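Long-range contacts in endo-1,4-b-d-mannanase (Trichoderma reesei, PDB 1QNR), which probably hydrolyses internal beta-1,4-mannosidic bonds of mannans, as an endo-acting retaining enzyme of glycoside hydrolase family 5: residues F58-T63 and P109-W114; Q73-T78 and N125-N130; Y147-V152 and S188-S193; R171-S176 and Y220-D225. One frame throughout, in Å; residues are numbered along the deposited sequence.

Contact 1. Residues F58-T63 and P109-W114; sequences FNDVNT and PFVNNW. With BMA (beta-D-mannopyranose), chain B.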
loop_
_atom_site.group_PDB
_atom_site.type_symbol
_atom_site.label_atom_id
_atom_site.label_comp_id
_atom_site.label_asym_id
_atom_site.label_seq_id
_atom_site.Cartn_x
_atom_site.Cartn_y
_atom_site.Cartn_z
ATOM N N PHE A 58 4.981 7.533 -5.414
ATOM C CA PHE A 58 5.318 8.911 -5.150
ATOM C C PHE A 58 6.792 9.045 -4.750
ATOM O O PHE A 58 7.418 8.104 -4.259
ATOM C CB PHE A 58 4.449 9.482 -3.946
ATOM C CG PHE A 58 4.517 8.622 -2.673
ATOM C CD1 PHE A 58 5.604 8.795 -1.766
ATOM C CD2 PHE A 58 3.567 7.655 -2.400
ATOM C CE1 PHE A 58 5.668 7.982 -0.636
ATOM C CE2 PHE A 58 3.614 6.853 -1.244
ATOM C CZ PHE A 58 4.683 7.023 -0.364
ATOM N N ASN A 59 7.293 10.288 -5.003
ATOM C CA ASN A 59 8.622 10.691 -4.485
ATOM C C ASN A 59 8.657 12.211 -4.683
ATOM O O ASN A 59 8.989 12.779 -5.745
ATOM C CB ASN A 59 9.766 9.942 -5.255
ATOM C CG ASN A 59 11.113 10.158 -4.590
ATOM O OD1 ASN A 59 11.380 11.234 -4.048
ATOM N ND2 ASN A 59 12.037 9.173 -4.613
ATOM N N ASP A 60 8.148 12.918 -3.662
ATOM C CA ASP A 60 7.887 14.358 -3.683
ATOM C C ASP A 60 9.002 15.157 -3.039
ATOM O O ASP A 60 9.494 14.777 -1.952
ATOM C CB ASP A 60 6.570 14.637 -2.888
ATOM C CG ASP A 60 5.358 14.041 -3.584
ATOM O OD1 ASP A 60 5.221 14.352 -4.836
ATOM O OD2 ASP A 60 4.511 13.314 -2.969
ATOM N N VAL A 61 9.380 16.240 -3.695
ATOM C CA VAL A 61 10.464 17.136 -3.218
ATOM C C VAL A 61 10.003 18.597 -3.360
ATOM O O VAL A 61 9.087 18.903 -4.111
ATOM C CB VAL A 61 11.769 16.936 -4.033
ATOM C CG1 VAL A 61 12.313 15.504 -3.937
ATOM C CG2 VAL A 61 11.600 17.364 -5.503
ATOM N N ASN A 62 10.664 19.453 -2.579
ATOM C CA ASN A 62 10.432 20.919 -2.720
ATOM C C ASN A 62 11.605 21.584 -3.434
ATOM O O ASN A 62 11.421 22.640 -4.054
ATOM C CB ASN A 62 10.213 21.576 -1.358
ATOM C CG ASN A 62 8.917 21.113 -0.719
ATOM O OD1 ASN A 62 8.927 20.527 0.382
ATOM N ND2 ASN A 62 7.756 21.319 -1.353
ATOM N N THR A 63 12.776 20.922 -3.453
ATOM C CA THR A 63 13.915 21.463 -4.219
ATOM C C THR A 63 14.381 20.264 -5.072
ATOM O O THR A 63 14.421 19.184 -4.495
ATOM C CB THR A 63 15.041 21.966 -3.322
ATOM O OG1 THR A 63 15.813 20.857 -2.790
ATOM C CG2 THR A 63 14.693 22.631 -1.988
ATOM N N PRO A 109 0.193 3.371 -4.105
ATOM C CA PRO A 109 -0.352 4.594 -3.477
ATOM C C PRO A 109 0.259 5.857 -4.076
ATOM O O PRO A 109 1.437 5.904 -4.464
ATOM C CB PRO A 109 0.037 4.449 -1.949
ATOM C CG PRO A 109 1.320 3.626 -2.047
ATOM C CD PRO A 109 1.103 2.635 -3.188
ATOM N N PHE A 110 -0.545 6.972 -4.091
ATOM C CA PHE A 110 -0.172 8.226 -4.740
ATOM C C PHE A 110 0.490 9.289 -3.871
ATOM O O PHE A 110 1.105 10.193 -4.470
ATOM C CB PHE A 110 -1.415 8.885 -5.424
ATOM C CG PHE A 110 -2.159 8.007 -6.405
ATOM C CD1 PHE A 110 -1.515 7.544 -7.566
ATOM C CD2 PHE A 110 -3.497 7.683 -6.181
ATOM C CE1 PHE A 110 -2.213 6.774 -8.486
ATOM C CE2 PHE A 110 -4.181 6.882 -7.118
ATOM C CZ PHE A 110 -3.554 6.437 -8.278
ATOM N N VAL A 111 0.368 9.193 -2.552
ATOM C CA VAL A 111 0.970 10.198 -1.630
ATOM C C VAL A 111 1.220 9.466 -0.293
ATOM O O VAL A 111 0.541 8.477 0.049
ATOM C CB VAL A 111 0.038 11.424 -1.434
ATOM C CG1 VAL A 111 -1.265 11.058 -0.726
ATOM C CG2 VAL A 111 0.757 12.601 -0.744
ATOM N N ASN A 112 2.164 10.005 0.485
ATOM C CA ASN A 112 2.415 9.478 1.854
ATOM C C ASN A 112 1.748 10.411 2.901
ATOM O O ASN A 112 1.885 11.651 2.780
ATOM C CB ASN A 112 3.926 9.479 2.124
ATOM C CG ASN A 112 4.305 8.475 3.234
ATOM O OD1 ASN A 112 3.478 7.861 3.912
ATOM N ND2 ASN A 112 5.612 8.243 3.390
ATOM N N ASN A 113 1.108 9.796 3.934
ATOM C CA ASN A 113 0.675 10.642 5.062
ATOM C C ASN A 113 1.913 11.214 5.758
ATOM O O ASN A 113 1.930 12.383 6.202
ATOM C CB ASN A 113 -0.123 9.791 6.068
ATOM C CG ASN A 113 -0.702 10.639 7.195
ATOM O OD1 ASN A 113 -1.663 11.387 6.935
ATOM N ND2 ASN A 113 -0.225 10.520 8.433
ATOM N N TRP A 114 2.963 10.411 5.840
ATOM C CA TRP A 114 4.193 10.777 6.560
ATOM C C TRP A 114 5.223 11.457 5.698
ATOM O O TRP A 114 5.087 11.478 4.451
ATOM C CB TRP A 114 4.804 9.463 7.191
ATOM C CG TRP A 114 3.771 8.698 7.967
ATOM C CD1 TRP A 114 3.189 7.492 7.593
ATOM C CD2 TRP A 114 3.125 9.071 9.192
ATOM N NE1 TRP A 114 2.233 7.099 8.509
ATOM C CE2 TRP A 114 2.177 8.051 9.502
ATOM C CE3 TRP A 114 3.169 10.206 10.024
ATOM C CZ2 TRP A 114 1.366 8.102 10.643
ATOM C CZ3 TRP A 114 2.387 10.245 11.172
ATOM C CH2 TRP A 114 1.469 9.197 11.458
HETATM C C1 BMA B . 3.511 6.243 13.016
HETATM C C2 BMA B . 4.837 6.571 12.287
HETATM C C3 BMA B . 4.797 6.041 10.852
HETATM C C4 BMA B . 4.343 4.587 10.831
HETATM C C5 BMA B . 3.055 4.344 11.622
HETATM C C6 BMA B . 2.807 2.813 11.875
HETATM O O2 BMA B . 5.945 5.964 12.968
HETATM O O3 BMA B . 6.017 6.182 10.175
HETATM O O4 BMA B . 4.191 4.210 9.454
HETATM O O5 BMA B . 3.274 4.799 13.014
HETATM O O6 BMA B . 1.501 2.856 12.462
HETATM O O HOH W 1 4.345 11.684 -0.849
HETATM O O HOH W 2 2.014 12.968 -4.145
#
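One face of the F58 ring is laid on main chain: V111 C and N112 N sit over it, and no direct hydrogen bond joins F58-T63 to P109-W114. With CG held between the backbone N and the carbonyl carbon (chi1 53°), the ring is folded in against the other segment. Its CD2 edge meets the P109 carbonyl, CD2 to P109 O being 3.4 Å, and beside it CE2 rests on the proline ring. At the far rim CZ touches N112 CB at 3.6 Å, the phenyl and amide planes standing 34° apart; W56 is a further ring neighbour. Polar communication runs through two waters, both donating to the same carboxylate oxygen. One is 2.7 Å from D60 OD2 and accepts from N112 N; the other is 2.8 Å from D60 OD2 and donates to F110 O. The second oxygen, D60 OD1, is held by Q73. P109 ends strand 105-109 of the (beta/alpha)8 barrel typical of family 5, and the chain beyond it runs to the substrate groove at the C-terminal ends of the strands. N112 OD1, bonded to N168, also receives a weak bond from W114 N at 3.2 Å. Further along, mannose C3 lies over one face of the W114 indole, 3.6 Å from W114 CE2, consistent with CH-pi stacking, while N113 ND2 lies over the opposite face.

Contact 2. Residues Q73-T78 and N125-N130; sequences QKLSAT and NAFGGN. With NAG (2-acetamido-2-deoxy-beta-D-glucopyranose), chain F.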
loop_
_atom_site.group_PDB
_atom_site.type_symbol
_atom_site.label_atom_id
_atom_site.label_comp_id
_atom_site.label_asym_id
_atom_site.label_seq_id
_atom_site.Cartn_x
_atom_site.Cartn_y
_atom_site.Cartn_z
ATOM N N GLN A 73 8.056 14.276 -8.415
ATOM C CA GLN A 73 7.313 15.558 -8.497
ATOM C C GLN A 73 8.000 16.603 -7.607
ATOM O O GLN A 73 8.367 16.268 -6.449
ATOM C CB GLN A 73 5.853 15.267 -8.018
ATOM C CG GLN A 73 4.977 16.549 -8.031
ATOM C CD GLN A 73 3.538 16.290 -7.710
ATOM O OE1 GLN A 73 2.574 16.771 -8.351
ATOM N NE2 GLN A 73 3.212 15.530 -6.611
ATOM N N LYS A 74 8.105 17.852 -8.147
ATOM C CA LYS A 74 8.629 18.988 -7.356
ATOM C C LYS A 74 7.438 19.908 -7.091
ATOM O O LYS A 74 6.740 20.331 -8.032
ATOM C CB LYS A 74 9.711 19.710 -8.181
ATOM C CG LYS A 74 10.101 21.019 -7.425
ATOM C CD LYS A 74 11.200 21.811 -8.149
ATOM C CE LYS A 74 11.289 23.203 -7.501
ATOM N NZ LYS A 74 12.153 24.148 -8.300
ATOM N N LEU A 75 7.176 20.170 -5.818
ATOM C CA LEU A 75 6.044 20.967 -5.353
ATOM C C LEU A 75 6.507 22.378 -5.019
ATOM O O LEU A 75 7.359 22.516 -4.162
ATOM C CB LEU A 75 5.372 20.282 -4.140
ATOM C CG LEU A 75 4.760 18.903 -4.553
ATOM C CD1 LEU A 75 4.403 18.107 -3.330
ATOM C CD2 LEU A 75 3.563 19.118 -5.489
ATOM N N SER A 76 5.929 23.371 -5.698
ATOM C CA SER A 76 6.348 24.780 -5.467
ATOM C C SER A 76 5.098 25.667 -5.613
ATOM O O SER A 76 4.287 25.532 -6.551
ATOM C CB SER A 76 7.333 25.075 -6.648
ATOM O OG SER A 76 7.538 26.443 -6.789
ATOM N N ALA A 77 5.160 26.783 -4.837
ATOM C CA ALA A 77 4.108 27.806 -4.914
ATOM C C ALA A 77 4.078 28.504 -6.273
ATOM O O ALA A 77 3.018 29.084 -6.583
ATOM C CB ALA A 77 4.518 28.919 -3.917
ATOM N N THR A 78 5.162 28.499 -7.027
ATOM C CA THR A 78 5.159 29.202 -8.318
ATOM C C THR A 78 5.153 28.320 -9.530
ATOM O O THR A 78 5.462 28.758 -10.632
ATOM C CB THR A 78 6.332 30.197 -8.371
ATOM O OG1 THR A 78 7.587 29.506 -8.293
ATOM C CG2 THR A 78 6.178 31.207 -7.234
ATOM N N ASN A 125 4.489 22.612 2.619
ATOM C CA ASN A 125 5.585 23.593 2.376
ATOM C C ASN A 125 5.289 24.453 1.127
ATOM O O ASN A 125 5.661 25.658 1.126
ATOM C CB ASN A 125 6.923 22.838 2.129
ATOM C CG ASN A 125 7.543 22.247 3.373
ATOM O OD1 ASN A 125 7.208 22.650 4.503
ATOM N ND2 ASN A 125 8.441 21.273 3.190
ATOM N N ALA A 126 4.683 23.882 0.074
ATOM C CA ALA A 126 4.441 24.626 -1.143
ATOM C C ALA A 126 3.139 25.426 -1.092
ATOM O O ALA A 126 3.093 26.521 -1.686
ATOM C CB ALA A 126 4.301 23.673 -2.343
ATOM N N PHE A 127 2.061 24.898 -0.509
ATOM C CA PHE A 127 0.710 25.458 -0.623
ATOM C C PHE A 127 0.152 25.915 0.689
ATOM O O PHE A 127 -1.053 26.332 0.688
ATOM C CB PHE A 127 -0.192 24.362 -1.285
ATOM C CG PHE A 127 0.359 23.856 -2.613
ATOM C CD1 PHE A 127 0.640 24.695 -3.671
ATOM C CD2 PHE A 127 0.632 22.484 -2.750
ATOM C CE1 PHE A 127 1.136 24.224 -4.874
ATOM C CE2 PHE A 127 1.172 22.012 -3.925
ATOM C CZ PHE A 127 1.435 22.874 -4.978
ATOM N N GLY A 128 0.915 25.914 1.779
ATOM C CA GLY A 128 0.384 26.445 3.038
ATOM C C GLY A 128 -0.559 25.595 3.827
ATOM O O GLY A 128 -0.670 24.370 3.560
ATOM N N GLY A 129 -1.203 26.218 4.828
ATOM C CA GLY A 129 -2.061 25.384 5.717
ATOM C C GLY A 129 -1.201 24.451 6.606
ATOM O O GLY A 129 -0.037 24.682 6.979
ATOM N N ASN A 130 -1.881 23.308 6.946
ATOM C CA ASN A 130 -1.168 22.292 7.747
ATOM C C ASN A 130 -1.602 20.886 7.365
ATOM O O ASN A 130 -2.338 20.696 6.392
ATOM C CB ASN A 130 -1.279 22.626 9.271
ATOM C CG ASN A 130 -2.702 22.461 9.675
ATOM O OD1 ASN A 130 -3.582 21.796 9.238
ATOM N ND2 ASN A 130 -3.071 23.188 10.821
HETATM C C1 NAG F . -4.389 23.365 11.645
HETATM C C2 NAG F . -4.342 23.439 13.158
HETATM C C3 NAG F . -5.790 23.401 13.594
HETATM C C4 NAG F . -6.458 24.605 12.903
HETATM C C5 NAG F . -6.418 24.450 11.349
HETATM C C6 NAG F . -7.113 25.628 10.682
HETATM C C7 NAG F . -2.410 22.554 14.454
HETATM C C8 NAG F . -1.733 21.326 14.946
HETATM N N2 NAG F . -3.459 22.345 13.608
HETATM O O3 NAG F . -5.796 23.602 15.015
HETATM O O4 NAG F . -7.830 24.752 13.283
HETATM O O5 NAG F . -5.033 24.467 11.013
HETATM O O6 NAG F . -6.501 26.830 11.048
HETATM O O7 NAG F . -2.071 23.622 14.773
#
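L75 and F127 turn towards each other from matching first torsions, CG lying opposite the carbonyl carbon and beside the backbone N in both (chi1 -64° and -55°). Their side chains then cross at about a right angle, and L75 CD2 comes to the edge of the phenyl ring, 4.1 Å from F127 CE2. Beside this pair the methyl of A126 is pressed on the peptide that links L75 and S76: A126 CB is 3.7 Å from L75 C and equally far from S76 N. The same methyl lies over the centre of the F127 ring, and A77 CB approaches the carbonyl oxygen A126 O at 3.6 Å. Here the last turn of helix 119-127 packs on the chain leaving strand 73-74, where S76 OG accepts from T78 N (3.2 Å) in an ST turn. Past the helix, G128 and G129 both take positive phi and lead outwards to N130, whose ND2 carries an N-linked N-acetylglucosamine; N130 OD1 is bonded to T132, the third residue of the sequon. No hydrogen bond crosses between the two segments, so this surface contact rests on van der Waals packing of methyls, a ring and the main chain, with the glycan carried on the solvent side, well away from it.

Contact 3. Residues Y147-V152 and S188-S193; sequences YVQAVV and SQYVKS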
loop_
_atom_site.group_PDB
_atom_site.type_symbol
_atom_site.label_atom_id
_atom_site.label_comp_id
_atom_site.label_asym_id
_atom_site.label_seq_id
_atom_site.Cartn_x
_atom_site.Cartn_y
_atom_site.Cartn_z
ATOM N N TYR A 147 -1.121 15.001 -10.321
ATOM C CA TYR A 147 -0.148 13.867 -10.198
ATOM C C TYR A 147 -0.830 12.527 -10.295
ATOM O O TYR A 147 -0.329 11.650 -11.034
ATOM C CB TYR A 147 0.590 14.029 -8.793
ATOM C CG TYR A 147 1.669 12.957 -8.691
ATOM C CD1 TYR A 147 2.814 13.063 -9.518
ATOM C CD2 TYR A 147 1.536 11.868 -7.838
ATOM C CE1 TYR A 147 3.787 12.074 -9.502
ATOM C CE2 TYR A 147 2.526 10.868 -7.818
ATOM C CZ TYR A 147 3.585 10.962 -8.681
ATOM O OH TYR A 147 4.581 9.939 -8.688
ATOM N N VAL A 148 -1.986 12.322 -9.695
ATOM C CA VAL A 148 -2.805 11.112 -9.899
ATOM C C VAL A 148 -3.011 10.886 -11.400
ATOM O O VAL A 148 -2.876 9.732 -11.893
ATOM C CB VAL A 148 -4.149 11.214 -9.135
ATOM C CG1 VAL A 148 -5.096 10.070 -9.514
ATOM C CG2 VAL A 148 -3.943 11.208 -7.616
ATOM N N GLN A 149 -3.475 11.943 -12.117
ATOM C CA GLN A 149 -3.656 11.681 -13.577
ATOM C C GLN A 149 -2.370 11.267 -14.271
ATOM O O GLN A 149 -2.450 10.390 -15.209
ATOM C CB GLN A 149 -4.297 12.955 -14.217
ATOM C CG GLN A 149 -4.705 12.723 -15.676
ATOM C CD GLN A 149 -3.685 12.835 -16.760
ATOM O OE1 GLN A 149 -2.606 13.447 -16.664
ATOM N NE2 GLN A 149 -3.967 12.252 -17.944
ATOM N N ALA A 150 -1.263 11.891 -13.908
ATOM C CA ALA A 150 0.015 11.533 -14.598
ATOM C C ALA A 150 0.416 10.097 -14.320
ATOM O O ALA A 150 1.001 9.469 -15.230
ATOM C CB ALA A 150 1.105 12.497 -14.123
ATOM N N VAL A 151 0.117 9.549 -13.112
ATOM C CA VAL A 151 0.498 8.150 -12.873
ATOM C C VAL A 151 -0.507 7.187 -13.453
ATOM O O VAL A 151 -0.157 6.263 -14.249
ATOM C CB VAL A 151 0.619 7.904 -11.339
ATOM C CG1 VAL A 151 0.866 6.393 -11.019
ATOM C CG2 VAL A 151 1.797 8.746 -10.757
ATOM N N VAL A 152 -1.815 7.414 -13.218
ATOM C CA VAL A 152 -2.867 6.511 -13.695
ATOM C C VAL A 152 -2.844 6.408 -15.220
ATOM O O VAL A 152 -2.980 5.277 -15.767
ATOM C CB VAL A 152 -4.273 6.880 -13.211
ATOM C CG1 VAL A 152 -5.340 6.040 -13.896
ATOM C CG2 VAL A 152 -4.389 6.725 -11.687
ATOM N N SER A 188 -11.658 8.918 -5.076
ATOM C CA SER A 188 -11.852 7.569 -5.725
ATOM C C SER A 188 -12.781 7.711 -6.922
ATOM O O SER A 188 -12.597 6.991 -7.892
ATOM C CB SER A 188 -12.332 6.522 -4.723
ATOM O OG SER A 188 -13.603 6.877 -4.067
ATOM N N GLN A 189 -13.838 8.545 -6.862
ATOM C CA GLN A 189 -14.632 8.821 -8.080
ATOM C C GLN A 189 -13.768 9.378 -9.187
ATOM O O GLN A 189 -13.921 8.957 -10.386
ATOM C CB GLN A 189 -15.796 9.828 -7.789
ATOM C CG GLN A 189 -16.935 9.265 -6.976
ATOM C CD GLN A 189 -17.951 10.352 -6.579
ATOM O OE1 GLN A 189 -17.922 11.477 -7.123
ATOM N NE2 GLN A 189 -18.841 9.984 -5.693
ATOM N N TYR A 190 -12.810 10.274 -8.905
ATOM C CA TYR A 190 -11.905 10.798 -9.952
ATOM C C TYR A 190 -11.047 9.705 -10.535
ATOM O O TYR A 190 -10.881 9.607 -11.786
ATOM C CB TYR A 190 -11.048 11.930 -9.335
ATOM C CG TYR A 190 -10.035 12.532 -10.294
ATOM C CD1 TYR A 190 -10.502 13.125 -11.480
ATOM C CD2 TYR A 190 -8.654 12.527 -10.117
ATOM C CE1 TYR A 190 -9.655 13.668 -12.467
ATOM C CE2 TYR A 190 -7.767 13.109 -11.021
ATOM C CZ TYR A 190 -8.299 13.622 -12.197
ATOM O OH TYR A 190 -7.396 14.152 -13.147
ATOM N N VAL A 191 -10.468 8.829 -9.710
ATOM C CA VAL A 191 -9.641 7.727 -10.254
ATOM C C VAL A 191 -10.484 6.833 -11.160
ATOM O O VAL A 191 -10.021 6.481 -12.288
ATOM C CB VAL A 191 -9.015 6.862 -9.113
ATOM C CG1 VAL A 191 -8.197 5.671 -9.672
ATOM C CG2 VAL A 191 -8.069 7.719 -8.256
ATOM N N LYS A 192 -11.714 6.503 -10.765
ATOM C CA LYS A 192 -12.595 5.672 -11.619
ATOM C C LYS A 192 -12.924 6.366 -12.941
ATOM O O LYS A 192 -13.153 5.685 -13.990
ATOM C CB LYS A 192 -13.877 5.256 -10.879
ATOM C CG LYS A 192 -13.595 4.309 -9.684
ATOM C CD LYS A 192 -13.198 2.909 -10.141
ATOM C CE LYS A 192 -13.397 1.904 -8.984
ATOM N NZ LYS A 192 -12.962 0.510 -9.314
ATOM N N SER A 193 -12.931 7.712 -12.966
ATOM C CA SER A 193 -13.202 8.460 -14.225
ATOM C C SER A 193 -12.027 8.421 -15.183
ATOM O O SER A 193 -12.188 8.710 -16.395
ATOM C CB SER A 193 -13.535 9.951 -13.909
ATOM O OG SER A 193 -12.399 10.811 -13.675
#
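V191 is the bump of this interface, set astride two valines one helical turn apart. Its two methyls divide the work: V191 CG2 meets V148 CG1 at 4.0 Å, and V191 CG1 reaches V152 CG2 at 4.4 Å, so the isopropyl group occupies the dip between V148 and V152. Beside it Y190 extends its ring across the gap, CG anti to the backbone N (chi1 178°), and passes along the flank of V148, where Y190 CE2 lies 4.3 Å from V148 CG1. The phenol ends against the aliphatic root of the next side chain, Y190 OH being 3.5 Å from Q149 CB; Q149 then bends at chi2 and carries its amide away. These are two neighbouring helices of the outer layer of the barrel. Helix 138-155 makes the beta-alpha-beta crossover from strand 105-109 to strand 161-165, and helix 178-194 the next one, from 161-165 to 199-201. They run in roughly the same direction at a crossing angle of -37°, and the axes stay 10.6 Å apart at their closest, a separation bridged by valine methyls and one aromatic ring. On the barrel side, W164 of strand 161-165, the strand between the two crossovers, touches V152 and V191, while F110 also packs on V152. Within the second helix, S193 OG donates to Y190 O, in the carbonyl plane, at 2.7 Å.

Contact 4. Residues R171-S176 and Y220-D225; sequences RCNGCS and YGEGTD. With BMA (beta-D-mannopyranose), chain C.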
loop_
_atom_site.group_PDB
_atom_site.type_symbol
_atom_site.label_atom_id
_atom_site.label_comp_id
_atom_site.label_asym_id
_atom_site.label_seq_id
_atom_site.Cartn_x
_atom_site.Cartn_y
_atom_site.Cartn_z
ATOM N N ARG A 171 -4.232 9.954 7.604
ATOM C CA ARG A 171 -4.806 10.279 8.913
ATOM C C ARG A 171 -5.220 11.742 8.903
ATOM O O ARG A 171 -4.696 12.552 8.108
ATOM C CB ARG A 171 -3.825 10.089 10.091
ATOM C CG ARG A 171 -3.328 8.629 10.290
ATOM C CD ARG A 171 -2.425 8.687 11.552
ATOM N NE ARG A 171 -1.943 7.352 11.910
ATOM C CZ ARG A 171 -1.297 7.080 13.073
ATOM N NH1 ARG A 171 -1.052 8.074 13.937
ATOM N NH2 ARG A 171 -0.899 5.833 13.270
ATOM N N CYS A 172 -6.096 12.102 9.839
ATOM C CA CYS A 172 -6.450 13.536 10.016
ATOM C C CYS A 172 -6.525 13.687 11.552
ATOM O O CYS A 172 -7.625 13.434 12.118
ATOM C CB CYS A 172 -7.704 13.879 9.200
ATOM S SG CYS A 172 -8.059 15.704 9.034
ATOM N N ASN A 173 -5.367 13.911 12.179
ATOM C CA ASN A 173 -5.351 13.825 13.672
ATOM C C ASN A 173 -6.336 14.813 14.329
ATOM O O ASN A 173 -6.226 15.993 14.092
ATOM C CB ASN A 173 -3.901 14.119 14.106
ATOM C CG ASN A 173 -3.771 14.061 15.632
ATOM O OD1 ASN A 173 -3.784 15.161 16.231
ATOM N ND2 ASN A 173 -3.662 12.907 16.213
ATOM N N GLY A 174 -7.195 14.273 15.212
ATOM C CA GLY A 174 -8.216 15.121 15.878
ATOM C C GLY A 174 -9.335 15.626 14.995
ATOM O O GLY A 174 -10.223 16.329 15.532
ATOM N N CYS A 175 -9.389 15.300 13.688
ATOM C CA CYS A 175 -10.452 15.793 12.828
ATOM C C CYS A 175 -11.720 14.989 12.971
ATOM O O CYS A 175 -11.780 13.816 13.403
ATOM C CB CYS A 175 -10.033 15.623 11.332
ATOM S SG CYS A 175 -8.424 16.372 10.932
ATOM N N SER A 176 -12.843 15.645 12.550
ATOM C CA SER A 176 -14.056 14.848 12.355
ATOM C C SER A 176 -13.687 13.710 11.331
ATOM O O SER A 176 -13.015 14.028 10.321
ATOM C CB SER A 176 -15.098 15.727 11.687
ATOM O OG SER A 176 -16.214 15.041 11.149
ATOM N N TYR A 220 -11.216 6.918 17.943
ATOM C CA TYR A 220 -11.430 7.830 16.818
ATOM C C TYR A 220 -10.616 9.095 16.943
ATOM O O TYR A 220 -11.098 10.225 16.671
ATOM C CB TYR A 220 -12.947 8.121 16.669
ATOM C CG TYR A 220 -13.729 6.866 16.336
ATOM C CD1 TYR A 220 -13.834 6.320 15.055
ATOM C CD2 TYR A 220 -14.296 6.105 17.389
ATOM C CE1 TYR A 220 -14.550 5.193 14.756
ATOM C CE2 TYR A 220 -14.987 4.926 17.112
ATOM C CZ TYR A 220 -15.104 4.470 15.802
ATOM O OH TYR A 220 -15.844 3.354 15.501
ATOM N N GLY A 221 -9.351 9.041 17.333
ATOM C CA GLY A 221 -8.504 10.190 17.444
ATOM C C GLY A 221 -7.658 10.546 16.213
ATOM O O GLY A 221 -6.945 11.548 16.233
ATOM N N GLU A 222 -7.702 9.666 15.178
ATOM C CA GLU A 222 -6.854 9.863 13.978
ATOM C C GLU A 222 -7.692 10.205 12.765
ATOM O O GLU A 222 -7.157 10.159 11.628
ATOM C CB GLU A 222 -5.932 8.646 13.741
ATOM C CG GLU A 222 -4.981 8.371 14.931
ATOM C CD GLU A 222 -4.037 9.518 15.242
ATOM O OE1 GLU A 222 -3.811 10.443 14.426
ATOM O OE2 GLU A 222 -3.492 9.525 16.396
ATOM N N GLY A 223 -8.969 10.613 12.970
ATOM C CA GLY A 223 -9.757 11.056 11.811
ATOM C C GLY A 223 -10.332 9.973 10.908
ATOM O O GLY A 223 -10.837 10.345 9.822
ATOM N N THR A 224 -10.196 8.674 11.291
ATOM C CA THR A 224 -10.752 7.628 10.376
ATOM C C THR A 224 -11.761 6.749 11.073
ATOM O O THR A 224 -11.649 6.536 12.303
ATOM C CB THR A 224 -9.607 6.748 9.780
ATOM O OG1 THR A 224 -8.873 6.086 10.845
ATOM C CG2 THR A 224 -8.579 7.595 8.997
ATOM N N ASP A 225 -12.818 6.365 10.329
ATOM C CA ASP A 225 -13.868 5.455 10.806
ATOM C C ASP A 225 -13.872 4.301 9.787
ATOM O O ASP A 225 -14.301 4.505 8.640
ATOM C CB ASP A 225 -15.199 6.231 10.869
ATOM C CG ASP A 225 -16.357 5.386 11.391
ATOM O OD1 ASP A 225 -16.461 4.198 11.053
ATOM O OD2 ASP A 225 -17.222 5.901 12.169
HETATM C C1 BMA C . 1.350 7.097 17.794
HETATM C C2 BMA C . 0.973 5.919 16.870
HETATM C C3 BMA C . 2.111 5.572 15.883
HETATM C C4 BMA C . 2.548 6.835 15.134
HETATM C C5 BMA C . 2.900 7.975 16.145
HETATM C C6 BMA C . 3.515 9.225 15.570
HETATM O O1 BMA C . 0.217 7.453 18.585
HETATM O O2 BMA C . -0.219 6.244 16.137
HETATM O O3 BMA C . 1.532 4.651 14.922
HETATM O O4 BMA C . 3.703 6.645 14.353
HETATM O O5 BMA C . 1.664 8.232 16.904
HETATM O O6 BMA C . 2.639 10.155 14.942
HETATM O O HOH W 3 -1.216 11.087 13.626
HETATM O O HOH W 4 -10.040 12.311 15.084
HETATM O O HOH W 5 -11.039 12.865 8.731
#
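Two loops on the catalytic face of the barrel, those following strands 161-165 and 199-201, are joined where R171-G174 meet G221-G223. Backbone bonds tie them first: C172 N donates to E222 O at 2.8 Å, and G174 N to G221 O at 2.9 Å, both nearly straight. N173 ND2 then donates to E222 OE1 at 3.0 Å; E222 OE1 lies in the amide plane of N173, whereas ND2 comes to the carboxylate from above its plane. C172 to C175 forms a type II beta turn, locked by the disulfide between C172 SG and C175 SG, and G174 has the positive phi usual at its third position. Against this turn G223, also at positive phi, brings its CA to C172 O in a CA-H...O contact. The extended R171 chain crosses E222, whose CG lies over one face of the guanidinium. Its salt bridge is long, R171 NH1 to E222 OE1 3.7 Å, and a water reinforces it, 3.0 Å from R171 NH1 and 2.8 Å from E222 OE1. Y216 holds the other oxygen, E222 OE2. At its edge the guanidinium faces a bound mannose, R171 NH1 and NH2 both donating to O2, with R171 NH1 to O2 3.0 Å, and NH2 also pairs with E205.

In the fold
Along the chain the contacts fall into two crossing pairs. Segment 58-63 opens contact 1 and 73-78 opens contact 2; contact 1 closes at 109-114, after strand 105-109, and contact 2 at 125-130, where helix 119-127 ends. The two opening segments are neighbours in the small sheet of strands 60-61 and 73-74, so the small sheet links the openings of the two loops. Contact 3 then opens at 147-152 and contact 4 at 171-176, closing at 188-193 and 220-225 in that order: one unites outer helices, the other joins two loops on the catalytic face. F110 packs from contact 1 onto V148 of contact 3, while N113 OD1 bonds R171 N of contact 4.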